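Local coordinates for protein sugar kinase (Agrobacterium tumefaciens, PDB 2RBC) that probably phosphorylates a sugar or related substrate at the expense of ATP, as a putative ribokinase of the pfkB carbohydrate kinase family, at residues Thr322-Ala325 with Met326-Leu330; Val208-Glu211 with Pro212-Thr215. All blocks are in the same frame, centred on the assembly; numbering follows the deposited sequence.

Overall arrangement
The two contacts are local ones, each within a single run of the chain. Interaction 2 comes first, where strand 206-210 of the large mixed sheet passes into helix 211-218; its centre lies about 12 Å from the centre of the chain. Interaction 1 follows more than a hundred residues later, on helix 319-330 near the C-terminal end of the model and about 22 Å from that centre. The centres of the two contacts are 26 Å apart and their nearest atoms about 15 Å, without touching. One thus belongs to a strand-to-helix junction of the ribokinase-like alpha/beta core, the other to a peripheral helix packed on helix 292-307.

Interaction 1 of 2, residues Thr322-Ala325 with Met326-Leu330; sequences TEEA and MRQWL
E324 holds two side chains of the next helical turn, R327 and Q328, through a single carboxylate. The salt bridge to R327 is side-on and two-pronged: NE gives a nearly straight bond of 3.0 Å to E324 OE1, and NH2 reaches E324 OE2 at 2.8 Å on its syn lone pair. The two flat groups are twisted 49° against each other, and the NH2 bond is the more bent. Q328 NE2 takes the anti lone pair of the same OE2, also at 2.8 Å, with its amide plane turned steeply from the carboxylate, so that OE2 accepts from two donors. A bend at chi2 (57°) of E324 brings its carboxylate round toward R327 and Q328, although its CB starts out away from them. Q328 CG also lies over one face of the guanidinium, near its rim.

Successive backbone bonds carry the helix through both segments: M326 N to T322 O, R327 N to E323 O, Q328 N to E324 O and W329 N to A325 O, the last 2.9 Å long.

A looser van der Waals contact joins M326 to E323: the selenomethionine methyl CE lies 3.4 Å from E323 OE1, the two chains running side by side; the other oxygen of E323 belongs to a salt bridge with R319. T322, A325 and W329 touch helix 292-307.

Charged i to i+3 and polar i to i+4 pairs over regular i to i+4 backbone bonds, with apolar residues facing a neighbouring helix, are characteristic of an amphipathic surface helix, here the C-terminal helix 319-330.

Interaction 2 of 2, residues Val208-Glu211 with Pro212-Thr215; sequences VFSE and PAAT
E211 O receives two donors from T215: the backbone N at 2.9 Å, as in any helical turn, and the hydroxyl OG1 at 2.6 Å, which comes in from above the carbonyl plane. T215 OG1 lies beside its own backbone N (chi1 -57°), which turns it back along the helix toward that carbonyl. A water completes the link, donating to T215 OG1 at 2.7 Å and, over a longer 3.2 Å, to E211 OE2 at the end of an extended side chain.

One residue earlier, S210 is the N-cap of the helix. Its OG, held at chi1 60° between backbone N and carbonyl carbon, accepts from A213 N at 3.3 Å and is also hydrogen-bonded to D190. S210 O takes the nearly straight bond from A214 N, and the ring of P212 sits in the first turn, its CD 3.6 Å from S210 OG.

Packing is light: F209 CB meets A214 CB at 4.0 Å, and F209 CD1 approaches A213 CB. Strand 206-210, which leads into the junction, lies between the parallel strands 185-189 and 238-242, while F209, E211, A214 and T215 lean on helix 223-233.

Interaction 1 of 2, residues Thr322-Ala325 with Met326-Leu330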
# COMPACT_ATOMS: atom_id res chain seq x y z
N THR A 322 -21.56 22.93 4.23
CA THR A 322 -20.98 23.60 5.41
C THR A 322 -21.84 24.79 5.88
O THR A 322 -22.14 24.91 7.08
CB THR A 322 -19.50 24.04 5.16
OG1 THR A 322 -18.74 22.97 4.55
CG2 THR A 322 -18.81 24.47 6.50
N GLU A 323 -22.27 25.63 4.94
CA GLU A 323 -23.08 26.80 5.30
C GLU A 323 -24.39 26.38 5.96
O GLU A 323 -24.82 26.99 6.95
CB GLU A 323 -23.42 27.69 4.09
CG GLU A 323 -22.25 28.34 3.31
CD GLU A 323 -21.65 29.52 3.96
OE1 GLU A 323 -22.15 29.93 5.06
OE2 GLU A 323 -20.64 30.06 3.39
N GLU A 324 -25.05 25.36 5.42
CA GLU A 324 -26.31 24.91 5.98
C GLU A 324 -26.11 24.25 7.33
O GLU A 324 -26.84 24.51 8.25
CB GLU A 324 -27.04 23.99 5.01
CG GLU A 324 -28.35 23.39 5.50
CD GLU A 324 -29.39 24.41 5.92
OE1 GLU A 324 -29.35 25.57 5.48
OE2 GLU A 324 -30.28 24.05 6.72
N ALA A 325 -25.10 23.38 7.44
CA ALA A 325 -24.79 22.76 8.72
C ALA A 325 -24.53 23.82 9.79
O ALA A 325 -25.06 23.75 10.93
CB ALA A 325 -23.58 21.79 8.57
N MSE A 326 -23.78 24.84 9.41
CA MSE A 326 -23.37 25.87 10.34
C MSE A 326 -24.56 26.68 10.81
O MSE A 326 -24.68 26.98 11.99
CB MSE A 326 -22.33 26.77 9.68
CG MSE A 326 -21.89 27.87 10.62
SE MSE A 326 -20.39 28.85 9.89
CE MSE A 326 -21.23 29.68 8.32
N ARG A 327 -25.45 27.01 9.89
CA ARG A 327 -26.69 27.69 10.20
C ARG A 327 -27.51 26.96 11.25
O ARG A 327 -27.97 27.55 12.22
CB ARG A 327 -27.48 27.88 8.91
CG ARG A 327 -28.72 28.66 9.06
CD ARG A 327 -29.64 28.58 7.81
NE ARG A 327 -30.43 27.33 7.63
CZ ARG A 327 -31.39 26.89 8.44
NH1 ARG A 327 -31.73 27.55 9.54
NH2 ARG A 327 -32.04 25.75 8.15
N GLN A 328 -27.71 25.66 11.04
CA GLN A 328 -28.47 24.83 11.97
C GLN A 328 -27.77 24.71 13.33
O GLN A 328 -28.41 24.80 14.37
CB GLN A 328 -28.68 23.44 11.38
CG GLN A 328 -29.44 23.44 10.08
CD GLN A 328 -30.22 22.16 9.82
OE1 GLN A 328 -30.53 21.38 10.73
NE2 GLN A 328 -30.58 21.96 8.57
N TRP A 329 -26.45 24.57 13.31
CA TRP A 329 -25.63 24.46 14.53
C TRP A 329 -25.66 25.72 15.35
O TRP A 329 -25.89 25.66 16.56
CB TRP A 329 -24.20 24.12 14.13
CG TRP A 329 -23.21 24.22 15.21
CD1 TRP A 329 -23.21 23.55 16.40
CD2 TRP A 329 -22.03 25.01 15.19
NE1 TRP A 329 -22.10 23.90 17.14
CE2 TRP A 329 -21.36 24.79 16.42
CE3 TRP A 329 -21.47 25.88 14.26
CZ2 TRP A 329 -20.14 25.42 16.74
CZ3 TRP A 329 -20.25 26.49 14.55
CH2 TRP A 329 -19.60 26.24 15.79
N LEU A 330 -25.53 26.86 14.69
CA LEU A 330 -25.62 28.15 15.35
C LEU A 330 -27.00 28.41 15.94
O LEU A 330 -27.15 29.29 16.76
CB LEU A 330 -25.19 29.30 14.43
CG LEU A 330 -23.70 29.25 14.06
CD1 LEU A 330 -23.33 30.32 13.05
CD2 LEU A 330 -22.77 29.33 15.28

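Interaction 2 of 2, residues Val208-Glu211 with Pro212-Thr215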
# COMPACT_ATOMS: atom_id res chain seq x y z
N VAL A 208 -1.91 28.30 12.17
CA VAL A 208 -2.88 27.43 12.83
C VAL A 208 -2.08 26.23 13.23
O VAL A 208 -1.68 25.45 12.37
CB VAL A 208 -4.06 27.01 11.94
CG1 VAL A 208 -5.05 26.15 12.76
CG2 VAL A 208 -4.71 28.23 11.26
N PHE A 209 -1.79 26.14 14.53
CA PHE A 209 -1.06 25.00 15.09
C PHE A 209 -2.05 23.88 15.48
O PHE A 209 -3.17 24.15 15.93
CB PHE A 209 -0.32 25.39 16.39
CG PHE A 209 0.81 26.37 16.20
CD1 PHE A 209 2.06 25.94 15.72
CD2 PHE A 209 0.67 27.71 16.62
CE1 PHE A 209 3.13 26.84 15.61
CE2 PHE A 209 1.71 28.62 16.50
CZ PHE A 209 2.95 28.20 15.99
N SER A 210 -1.61 22.62 15.34
CA SER A 210 -2.33 21.50 15.89
C SER A 210 -1.95 21.46 17.36
O SER A 210 -0.90 21.99 17.75
CB SER A 210 -1.88 20.19 15.23
OG SER A 210 -0.49 20.01 15.44
N GLU A 211 -2.79 20.85 18.18
CA GLU A 211 -2.44 20.73 19.59
C GLU A 211 -1.03 20.10 19.86
O GLU A 211 -0.21 20.63 20.64
CB GLU A 211 -3.55 19.99 20.32
CG GLU A 211 -3.20 19.70 21.75
CD GLU A 211 -4.40 19.27 22.57
OE1 GLU A 211 -5.51 19.13 22.01
OE2 GLU A 211 -4.20 19.09 23.79
N PRO A 212 -0.73 18.97 19.23
CA PRO A 212 0.60 18.41 19.44
C PRO A 212 1.76 19.31 19.04
O PRO A 212 2.79 19.33 19.71
CB PRO A 212 0.60 17.16 18.57
CG PRO A 212 -0.76 16.90 18.22
CD PRO A 212 -1.55 18.14 18.35
N ALA A 213 1.62 20.08 17.95
CA ALA A 213 2.72 20.97 17.53
C ALA A 213 2.92 22.10 18.56
O ALA A 213 4.05 22.40 18.98
CB ALA A 213 2.39 21.57 16.15
N ALA A 214 1.81 22.69 18.99
CA ALA A 214 1.83 23.76 19.97
C ALA A 214 2.38 23.29 21.31
O ALA A 214 3.11 24.04 21.99
CB ALA A 214 0.46 24.35 20.13
N THR A 215 2.05 22.05 21.68
CA THR A 215 2.56 21.42 22.90
C THR A 215 4.07 21.34 22.84
O THR A 215 4.75 21.69 23.78
CB THR A 215 1.97 20.00 23.06
OG1 THR A 215 0.52 20.07 23.06
CG2 THR A 215 2.45 19.36 24.31
O HOH W 1 -1.15 18.93 24.86